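Long-range contacts in Non-structural protein 2 (Human rotavirus C, PDB 2GU0), which probably binds single-stranded RNA, hydrolyses nucleoside triphosphates and, as an octamer, helps build the viral factories in which the rotavirus genome is replicated and packaged: residues Pro150-Asn155 with Thr165-Asp170; Glu183-Ile188 with Lys220-Leu225; Phe213-His218 with Met259-Pro264. All coordinates share one frame; numbering follows the deposited sequence.

Contact 1 (Pro150-Asn155 with Thr165-Asp170); sequences PLTESN and TITKLD
T167 is the first residue of strand 164-170 to meet the loop 150-155, its side chain directed at T152 and S154. Its OG1 sits between the backbone N and the carbonyl carbon (chi1 46°), within 3.7 Å of T152 CG2, and the two side chains lie alongside, pointing opposite ways. The T167 methyl and CB lie against the carbonyl of S154, with T167 CB 3.6 Å from S154 O. The hydroxyl of T152 looks elsewhere, to T187 on the next strand.

At K168 the backbone takes over. S154 OG is turned anti to its own N (chi1 165°) and donates to K168 O across 3.0 Å, approaching from above the carbonyl plane, 39° out of it. The K168 side chain heads off from the loop, while its backbone bonds to D156. Here the topology explains the contact: strand 164-170 and strand 157-160 form a beta hairpin at one side of the antiparallel sheet of the C-terminal, HIT-like part of the protein, and the loop that feeds the hairpin lies against its second strand.

L169 points its CD2 branch at the same loop, 4.0 Å from S154 CB. The side chain of E153 crosses that of L169 at about a right angle, L169 CD1 standing 3.8 Å from E153 OE2; the still closer approach of the carboxylate to CD2 is doubtful. The carboxylate is held from outside the two segments: OE2 forms a salt bridge with K185, predicted to bind ATP, and OE1 is hydrogen-bonded to N113 ND2 of helix 108-119 and to the Y171 hydroxyl.

Contact 2 (Glu183-Ile188 with Lys220-Leu225); sequences EYKITI and KRHWRL
Strands 183-188 and 222-225 run antiparallel, Y184 opposite L225 and I186 opposite W223, their axes approaching to 4.6 Å with 158° between directions. The I186-W223 pair is closed by I186 N to W223 O at 2.7 Å and W223 N to I186 O at 2.8 Å. At Y184-L225 the bond from L225 N to Y184 O, 3.0 Å, is sound, whereas the return bond is weak.

Apolar side chains fill the face that holds Y184, I186, W223 and L225. I186 meets the indole at about a right angle, its CG2 3.8 Å from W223 CE3, and I188 reaches the indole edge in the ring plane, with CG2 3.8 Å from W223 CZ3. The CD1 branch of I188 lies over one face of the R221 guanidinium.

The other face is polar. R224 leaves its backbone extended, then bends at chi3 (-68°), which swings NH1 to E183 OE1 for a salt bridge of 2.7 Å. The oxygen lies in the guanidinium plane, but the carboxylate is turned 56° against it. K185 NZ stands 3.9 Å from R224 NH2, with H222 alongside; the lysine is answered by E153 and E147. H222 is the predicted active-site residue and K185 and R224 are predicted to bind ATP, consistent with a basic cluster made for phosphates.

Strand 164-170 flanks 183-188 and strand 213-216 flanks 222-227, placing this pair inside the sheet, while helix 196-209 lies in the connection between its two strands.

Contact 3 (Phe213-His218 with Met259-Pro264); sequences FAAISH and MAFVHP
H263 and F261 reach strand 213-216 by different torsions. With CG anti to the backbone N (chi1 -180°), the H263 side chain comes up against A214, whose CB lies 3.7 Å from both H263 CB and H263 CG. For F261, a chi1 of 65° tucks the ring back over its own backbone, and the ring meets A215 edge-on: A215 CB lies in the ring plane, 3.8 Å from F261 CD1. The small side chains of A214 and A215 are each met by a different ring of the loop.

Between these rings the backbones join. H263 N donates to A215 O over 3.0 Å, almost straight at 169° and in the carbonyl plane, and V262 CA adds a weaker CH contact to the same oxygen at 3.5 Å. V262 CG1 lies beside this carbonyl too. What presents the loop in this way is a type I beta turn from M259 to V262, closed by V262 N to M259 O at 3.0 Å.

F261 has a larger aromatic setting, edge-to-face with F202 and W223, and touches I186 as well. I307 of a neighbouring subunit packs on H263.

Strand 213-216 is the outermost strand of the sheet within this chain: A214 and I216 bond to strand 222-227, and the carbonyl of A215 turns outward to the loop. H263 itself occupies the N-cap position of helix 264-275, ND1 accepting a hydrogen bond from the backbone N of W266, a side-chain N-cap; the same residue, through its backbone N, joins the start of the helix to the outermost strand of this HIT-like sheet.

In the fold
The three contacts illustrate how one sheet can organise a domain. Contact 2 lies in the middle, its centre about 9 Å from those of contacts 1 and 3, which are themselves about 17 Å apart between centres and do not touch. Strands 164-170, 182-188, 222-227 and 213-216 follow one another across the sheet, so a walk from contact 1 to contact 3 crosses it strand by strand. Along the chain, contact 1 closes before contact 2 opens, whereas the segments of contacts 2 and 3 alternate. A loop over the face bearing K185 and a helix start at the outer strand 213-216 are thereby joined to the sheet that carries predicted ATP-binding and active-site residues.

Contact 1 (Pro150-Asn155 with Thr165-Asp170)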
loop_
_atom_site.group_PDB
_atom_site.type_symbol
_atom_site.label_atom_id
_atom_site.label_comp_id
_atom_site.label_asym_id
_atom_site.label_seq_id
_atom_site.Cartn_x
_atom_site.Cartn_y
_atom_site.Cartn_z
ATOM N N PRO A 150 -23.963 21.411 -26.914
ATOM C CA PRO A 150 -22.680 21.872 -26.365
ATOM C C PRO A 150 -22.774 22.261 -24.900
ATOM O O PRO A 150 -21.765 22.286 -24.189
ATOM C CB PRO A 150 -22.342 23.069 -27.243
ATOM C CG PRO A 150 -22.937 22.702 -28.547
ATOM C CD PRO A 150 -24.291 22.151 -28.145
ATOM N N LEU A 151 -23.998 22.533 -24.453
ATOM C CA LEU A 151 -24.238 22.964 -23.085
ATOM C C LEU A 151 -24.912 21.959 -22.156
ATOM O O LEU A 151 -25.151 22.282 -20.985
ATOM C CB LEU A 151 -25.073 24.244 -23.112
ATOM C CG LEU A 151 -24.593 25.246 -24.164
ATOM C CD1 LEU A 151 -25.608 26.336 -24.322
ATOM C CD2 LEU A 151 -23.237 25.819 -23.767
ATOM N N THR A 152 -25.221 20.755 -22.643
ATOM C CA THR A 152 -25.900 19.782 -21.782
ATOM C C THR A 152 -25.120 19.544 -20.509
ATOM O O THR A 152 -23.918 19.756 -20.460
ATOM C CB THR A 152 -26.092 18.404 -22.442
ATOM O OG1 THR A 152 -26.676 18.567 -23.728
ATOM C CG2 THR A 152 -27.035 17.540 -21.603
ATOM N N GLU A 153 -25.818 19.085 -19.484
ATOM C CA GLU A 153 -25.180 18.801 -18.218
ATOM C C GLU A 153 -24.249 17.591 -18.267
ATOM O O GLU A 153 -23.366 17.479 -17.434
ATOM C CB GLU A 153 -26.236 18.567 -17.130
ATOM C CG GLU A 153 -27.144 17.375 -17.376
ATOM C CD GLU A 153 -28.066 17.076 -16.198
ATOM O OE1 GLU A 153 -27.579 16.576 -15.158
ATOM O OE2 GLU A 153 -29.283 17.340 -16.319
ATOM N N SER A 154 -24.413 16.700 -19.238
ATOM C CA SER A 154 -23.577 15.505 -19.263
ATOM C C SER A 154 -22.821 15.112 -20.545
ATOM O O SER A 154 -23.319 15.268 -21.658
ATOM C CB SER A 154 -24.423 14.316 -18.777
ATOM O OG SER A 154 -23.838 13.066 -19.086
ATOM N N ASN A 155 -21.621 14.570 -20.321
ATOM C CA ASN A 155 -20.662 14.067 -21.316
ATOM C C ASN A 155 -21.031 12.715 -21.876
ATOM O O ASN A 155 -20.887 12.457 -23.068
ATOM C CB ASN A 155 -19.293 13.835 -20.673
ATOM C CG ASN A 155 -18.459 15.056 -20.647
ATOM O OD1 ASN A 155 -17.390 15.066 -20.063
ATOM N ND2 ASN A 155 -18.933 16.109 -21.297
ATOM N N THR A 165 -28.458 14.230 -29.822
ATOM C CA THR A 165 -27.437 13.609 -29.003
ATOM C C THR A 165 -28.093 13.089 -27.737
ATOM O O THR A 165 -28.847 13.807 -27.090
ATOM C CB THR A 165 -26.343 14.613 -28.614
ATOM O OG1 THR A 165 -25.632 15.023 -29.786
ATOM C CG2 THR A 165 -25.362 13.978 -27.649
ATOM N N ILE A 166 -27.832 11.838 -27.382
ATOM C CA ILE A 166 -28.401 11.288 -26.156
ATOM C C ILE A 166 -27.284 11.133 -25.127
ATOM O O ILE A 166 -26.270 10.510 -25.399
ATOM C CB ILE A 166 -29.060 9.911 -26.392
ATOM C CG1 ILE A 166 -30.173 10.025 -27.422
ATOM C CG2 ILE A 166 -29.666 9.399 -25.101
ATOM C CD1 ILE A 166 -30.903 8.722 -27.642
ATOM N N THR A 167 -27.462 11.713 -23.950
ATOM C CA THR A 167 -26.452 11.624 -22.899
ATOM C C THR A 167 -27.028 10.982 -21.653
ATOM O O THR A 167 -28.186 11.201 -21.320
ATOM C CB THR A 167 -25.932 13.005 -22.532
ATOM O OG1 THR A 167 -27.042 13.891 -22.373
ATOM C CG2 THR A 167 -24.998 13.531 -23.621
ATOM N N LYS A 168 -26.223 10.190 -20.956
ATOM C CA LYS A 168 -26.707 9.520 -19.756
ATOM C C LYS A 168 -26.642 10.362 -18.480
ATOM O O LYS A 168 -25.596 10.889 -18.123
ATOM C CB LYS A 168 -25.949 8.206 -19.548
ATOM C CG LYS A 168 -26.093 7.635 -18.156
ATOM C CD LYS A 168 -25.446 6.274 -18.049
ATOM C CE LYS A 168 -26.364 5.192 -18.566
ATOM N NZ LYS A 168 -27.622 5.147 -17.761
ATOM N N LEU A 169 -27.782 10.479 -17.806
ATOM C CA LEU A 169 -27.889 11.225 -16.559
ATOM C C LEU A 169 -27.861 10.199 -15.439
ATOM O O LEU A 169 -28.859 9.519 -15.153
ATOM C CB LEU A 169 -29.190 12.037 -16.526
ATOM C CG LEU A 169 -29.169 13.178 -17.548
ATOM C CD1 LEU A 169 -30.487 13.925 -17.596
ATOM C CD2 LEU A 169 -28.047 14.113 -17.178
ATOM N N ASP A 170 -26.690 10.080 -14.827
ATOM C CA ASP A 170 -26.471 9.127 -13.762
ATOM C C ASP A 170 -26.149 9.890 -12.501
ATOM O O ASP A 170 -25.047 10.403 -12.341
ATOM C CB ASP A 170 -25.303 8.214 -14.116
ATOM C CG ASP A 170 -25.230 6.998 -13.227
ATOM O OD1 ASP A 170 -24.203 6.285 -13.295
ATOM O OD2 ASP A 170 -26.199 6.749 -12.471
#

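Contact 2 (Glu183-Ile188 with Lys220-Leu225)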
loop_
_atom_site.group_PDB
_atom_site.type_symbol
_atom_site.label_atom_id
_atom_site.label_comp_id
_atom_site.label_asym_id
_atom_site.label_seq_id
_atom_site.Cartn_x
_atom_site.Cartn_y
_atom_site.Cartn_z
ATOM N N GLU A 183 -32.283 7.971 -15.993
ATOM C CA GLU A 183 -32.677 8.879 -17.058
ATOM C C GLU A 183 -31.584 9.154 -18.079
ATOM O O GLU A 183 -30.418 8.876 -17.841
ATOM C CB GLU A 183 -33.099 10.222 -16.466
ATOM C CG GLU A 183 -34.052 10.138 -15.300
ATOM C CD GLU A 183 -34.348 11.502 -14.712
ATOM O OE1 GLU A 183 -33.412 12.118 -14.177
ATOM O OE2 GLU A 183 -35.502 11.970 -14.784
ATOM N N TYR A 184 -31.990 9.703 -19.219
ATOM C CA TYR A 184 -31.081 10.108 -20.284
ATOM C C TYR A 184 -31.622 11.441 -20.772
ATOM O O TYR A 184 -32.772 11.787 -20.489
ATOM C CB TYR A 184 -31.083 9.121 -21.451
ATOM C CG TYR A 184 -30.643 7.734 -21.085
ATOM C CD1 TYR A 184 -31.507 6.876 -20.413
ATOM C CD2 TYR A 184 -29.374 7.269 -21.417
ATOM C CE1 TYR A 184 -31.125 5.583 -20.084
ATOM C CE2 TYR A 184 -28.981 5.979 -21.094
ATOM C CZ TYR A 184 -29.866 5.144 -20.426
ATOM O OH TYR A 184 -29.524 3.861 -20.096
ATOM N N LYS A 185 -30.810 12.193 -21.502
ATOM C CA LYS A 185 -31.269 13.477 -22.013
ATOM C C LYS A 185 -31.003 13.643 -23.509
ATOM O O LYS A 185 -29.908 13.363 -23.997
ATOM C CB LYS A 185 -30.613 14.625 -21.243
ATOM C CG LYS A 185 -31.192 15.989 -21.596
ATOM C CD LYS A 185 -30.520 17.145 -20.856
ATOM C CE LYS A 185 -30.871 17.167 -19.385
ATOM N NZ LYS A 185 -30.316 18.374 -18.723
ATOM N N ILE A 186 -32.027 14.097 -24.227
ATOM C CA ILE A 186 -31.948 14.339 -25.665
ATOM C C ILE A 186 -31.826 15.840 -25.875
ATOM O O ILE A 186 -32.647 16.599 -25.384
ATOM C CB ILE A 186 -33.234 13.899 -26.355
ATOM C CG1 ILE A 186 -33.564 12.457 -25.991
ATOM C CG2 ILE A 186 -33.099 14.056 -27.845
ATOM C CD1 ILE A 186 -34.913 12.029 -26.512
ATOM N N THR A 187 -30.814 16.286 -26.598
ATOM C CA THR A 187 -30.666 17.718 -26.841
ATOM C C THR A 187 -30.333 17.897 -28.301
ATOM O O THR A 187 -29.626 17.075 -28.856
ATOM C CB THR A 187 -29.520 18.336 -25.995
ATOM O OG1 THR A 187 -28.271 17.749 -26.372
ATOM C CG2 THR A 187 -29.745 18.087 -24.528
ATOM N N ILE A 188 -30.847 18.948 -28.935
ATOM C CA ILE A 188 -30.536 19.194 -30.348
ATOM C C ILE A 188 -29.150 19.826 -30.442
ATOM O O ILE A 188 -28.733 20.569 -29.547
ATOM C CB ILE A 188 -31.563 20.138 -31.016
ATOM C CG1 ILE A 188 -31.738 21.406 -30.174
ATOM C CG2 ILE A 188 -32.878 19.412 -31.222
ATOM C CD1 ILE A 188 -32.868 22.308 -30.633
ATOM N N LYS A 220 -39.212 23.292 -22.502
ATOM C CA LYS A 220 -38.079 23.817 -23.258
ATOM C C LYS A 220 -37.799 22.982 -24.507
ATOM O O LYS A 220 -38.587 22.108 -24.860
ATOM C CB LYS A 220 -36.846 23.832 -22.373
ATOM C CG LYS A 220 -37.085 24.414 -20.993
ATOM C CD LYS A 220 -37.466 25.875 -21.067
ATOM C CE LYS A 220 -37.335 26.527 -19.702
ATOM N NZ LYS A 220 -35.918 26.576 -19.243
ATOM N N ARG A 221 -36.687 23.251 -25.183
ATOM C CA ARG A 221 -36.346 22.482 -26.378
ATOM C C ARG A 221 -35.258 21.440 -26.124
ATOM O O ARG A 221 -34.217 21.435 -26.782
ATOM C CB ARG A 221 -35.913 23.402 -27.518
ATOM C CG ARG A 221 -37.030 24.262 -28.083
ATOM C CD ARG A 221 -36.500 25.174 -29.179
ATOM N NE ARG A 221 -36.108 24.415 -30.362
ATOM C CZ ARG A 221 -35.375 24.901 -31.358
ATOM N NH1 ARG A 221 -34.940 26.156 -31.323
ATOM N NH2 ARG A 221 -35.084 24.129 -32.398
ATOM N N HIS A 222 -35.501 20.583 -25.141
ATOM C CA HIS A 222 -34.604 19.489 -24.801
ATOM C C HIS A 222 -35.514 18.455 -24.151
ATOM O O HIS A 222 -36.580 18.796 -23.642
ATOM C CB HIS A 222 -33.450 19.946 -23.881
ATOM C CG HIS A 222 -33.819 20.111 -22.439
ATOM N ND1 HIS A 222 -33.895 21.345 -21.830
ATOM C CD2 HIS A 222 -34.076 19.197 -21.472
ATOM C CE1 HIS A 222 -34.177 21.184 -20.548
ATOM N NE2 HIS A 222 -34.290 19.890 -20.303
ATOM N N TRP A 223 -35.116 17.192 -24.176
ATOM C CA TRP A 223 -35.984 16.144 -23.655
ATOM C C TRP A 223 -35.362 15.145 -22.696
ATOM O O TRP A 223 -34.165 14.870 -22.734
ATOM C CB TRP A 223 -36.605 15.407 -24.843
ATOM C CG TRP A 223 -37.233 16.348 -25.807
ATOM C CD1 TRP A 223 -38.522 16.771 -25.807
ATOM C CD2 TRP A 223 -36.570 17.086 -26.834
ATOM N NE1 TRP A 223 -38.708 17.733 -26.765
ATOM C CE2 TRP A 223 -37.524 17.947 -27.412
ATOM C CE3 TRP A 223 -35.256 17.110 -27.319
ATOM C CZ2 TRP A 223 -37.212 18.829 -28.452
ATOM C CZ3 TRP A 223 -34.939 17.989 -28.355
ATOM C CH2 TRP A 223 -35.918 18.841 -28.911
ATOM N N ARG A 224 -36.201 14.590 -21.833
ATOM C CA ARG A 224 -35.740 13.613 -20.866
ATOM C C ARG A 224 -36.407 12.249 -21.089
ATOM O O ARG A 224 -37.628 12.145 -21.150
ATOM C CB ARG A 224 -36.014 14.127 -19.441
ATOM C CG ARG A 224 -35.300 13.333 -18.349
ATOM C CD ARG A 224 -35.337 14.038 -16.999
ATOM N NE ARG A 224 -34.531 15.253 -17.000
ATOM C CZ ARG A 224 -33.502 15.481 -16.180
ATOM N NH1 ARG A 224 -33.137 14.568 -15.281
ATOM N NH2 ARG A 224 -32.845 16.638 -16.252
ATOM N N LEU A 225 -35.588 11.215 -21.248
ATOM C CA LEU A 225 -36.083 9.853 -21.418
ATOM C C LEU A 225 -36.308 9.337 -20.003
ATOM O O LEU A 225 -35.349 9.187 -19.244
ATOM C CB LEU A 225 -35.042 8.977 -22.129
ATOM C CG LEU A 225 -34.881 9.232 -23.628
ATOM C CD1 LEU A 225 -33.689 8.481 -24.156
ATOM C CD2 LEU A 225 -36.137 8.801 -24.355
#

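Contact 3 (Phe213-His218 with Met259-Pro264)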
loop_
_atom_site.group_PDB
_atom_site.type_symbol
_atom_site.label_atom_id
_atom_site.label_comp_id
_atom_site.label_asym_id
_atom_site.label_seq_id
_atom_site.Cartn_x
_atom_site.Cartn_y
_atom_site.Cartn_z
ATOM N N PHE A 213 -38.520 3.562 -21.899
ATOM C CA PHE A 213 -38.640 4.996 -21.668
ATOM C C PHE A 213 -39.590 5.769 -22.559
ATOM O O PHE A 213 -40.035 5.295 -23.595
ATOM C CB PHE A 213 -37.270 5.650 -21.781
ATOM C CG PHE A 213 -36.219 5.001 -20.951
ATOM C CD1 PHE A 213 -35.713 3.763 -21.299
ATOM C CD2 PHE A 213 -35.702 5.645 -19.841
ATOM C CE1 PHE A 213 -34.712 3.183 -20.565
ATOM C CE2 PHE A 213 -34.694 5.063 -19.097
ATOM C CZ PHE A 213 -34.199 3.826 -19.466
ATOM N N ALA A 214 -39.877 6.990 -22.132
ATOM C CA ALA A 214 -40.744 7.899 -22.864
ATOM C C ALA A 214 -40.037 9.246 -22.861
ATOM O O ALA A 214 -39.647 9.747 -21.811
ATOM C CB ALA A 214 -42.097 8.012 -22.179
ATOM N N ALA A 215 -39.856 9.817 -24.040
ATOM C CA ALA A 215 -39.193 11.099 -24.163
ATOM C C ALA A 215 -40.212 12.192 -23.914
ATOM O O ALA A 215 -41.181 12.327 -24.667
ATOM C CB ALA A 215 -38.606 11.237 -25.542
ATOM N N ILE A 216 -39.993 12.964 -22.851
ATOM C CA ILE A 216 -40.900 14.051 -22.496
ATOM C C ILE A 216 -40.217 15.415 -22.575
ATOM O O ILE A 216 -39.016 15.511 -22.836
ATOM C CB ILE A 216 -41.448 13.875 -21.064
ATOM C CG1 ILE A 216 -40.307 13.931 -20.058
ATOM C CG2 ILE A 216 -42.181 12.553 -20.939
ATOM C CD1 ILE A 216 -40.749 13.741 -18.620
ATOM N N SER A 217 -40.995 16.470 -22.364
ATOM C CA SER A 217 -40.464 17.822 -22.365
ATOM C C SER A 217 -41.145 18.642 -21.294
ATOM O O SER A 217 -42.367 18.604 -21.163
ATOM C CB SER A 217 -40.681 18.512 -23.701
ATOM O OG SER A 217 -40.343 19.886 -23.591
ATOM N N HIS A 218 -40.345 19.376 -20.526
ATOM C CA HIS A 218 -40.868 20.223 -19.471
ATOM C C HIS A 218 -41.168 21.602 -20.060
ATOM O O HIS A 218 -41.285 22.581 -19.333
ATOM C CB HIS A 218 -39.853 20.358 -18.335
ATOM C CG HIS A 218 -39.467 19.056 -17.698
ATOM N ND1 HIS A 218 -40.392 18.175 -17.179
ATOM C CD2 HIS A 218 -38.249 18.506 -17.459
ATOM C CE1 HIS A 218 -39.762 17.141 -16.646
ATOM N NE2 HIS A 218 -38.462 17.316 -16.803
ATOM N N MET A 259 -41.895 17.648 -31.541
ATOM C CA MET A 259 -41.014 16.676 -32.164
ATOM C C MET A 259 -41.667 15.308 -32.258
ATOM O O MET A 259 -42.238 14.807 -31.294
ATOM C CB MET A 259 -39.713 16.573 -31.373
ATOM C CG MET A 259 -38.840 17.810 -31.448
ATOM S SD MET A 259 -38.251 18.144 -33.118
ATOM C CE MET A 259 -36.905 17.083 -33.231
ATOM N N ALA A 260 -41.552 14.706 -33.431
ATOM C CA ALA A 260 -42.139 13.406 -33.704
ATOM C C ALA A 260 -41.883 12.309 -32.678
ATOM O O ALA A 260 -42.686 11.391 -32.547
ATOM C CB ALA A 260 -41.677 12.931 -35.066
ATOM N N PHE A 261 -40.773 12.399 -31.953
ATOM C CA PHE A 261 -40.414 11.365 -30.994
ATOM C C PHE A 261 -40.966 11.538 -29.593
ATOM O O PHE A 261 -40.818 10.642 -28.762
ATOM C CB PHE A 261 -38.889 11.225 -30.938
ATOM C CG PHE A 261 -38.187 12.445 -30.421
ATOM C CD1 PHE A 261 -38.007 12.631 -29.054
ATOM C CD2 PHE A 261 -37.733 13.428 -31.302
ATOM C CE1 PHE A 261 -37.396 13.772 -28.570
ATOM C CE2 PHE A 261 -37.114 14.583 -30.828
ATOM C CZ PHE A 261 -36.946 14.756 -29.459
ATOM N N VAL A 262 -41.602 12.672 -29.317
ATOM C CA VAL A 262 -42.147 12.891 -27.984
ATOM C C VAL A 262 -43.288 11.926 -27.720
ATOM O O VAL A 262 -44.154 11.730 -28.565
ATOM C CB VAL A 262 -42.647 14.327 -27.810
ATOM C CG1 VAL A 262 -43.346 14.476 -26.467
ATOM C CG2 VAL A 262 -41.475 15.284 -27.899
ATOM N N HIS A 263 -43.273 11.320 -26.540
ATOM C CA HIS A 263 -44.292 10.355 -26.145
ATOM C C HIS A 263 -45.715 10.893 -26.316
ATOM O O HIS A 263 -46.142 11.796 -25.588
ATOM C CB HIS A 263 -44.060 9.948 -24.697
ATOM C CG HIS A 263 -45.050 8.955 -24.194
ATOM N ND1 HIS A 263 -46.393 9.234 -24.098
ATOM C CD2 HIS A 263 -44.896 7.679 -23.775
ATOM C CE1 HIS A 263 -47.026 8.170 -23.641
ATOM N NE2 HIS A 263 -46.141 7.213 -23.437
ATOM N N PRO A 264 -46.480 10.314 -27.261
ATOM C CA PRO A 264 -47.863 10.697 -27.582
ATOM C C PRO A 264 -48.756 10.962 -26.377
ATOM O O PRO A 264 -49.428 11.992 -26.307
ATOM C CB PRO A 264 -48.359 9.522 -28.424
ATOM C CG PRO A 264 -47.121 9.085 -29.122
ATOM C CD PRO A 264 -46.113 9.086 -27.987
#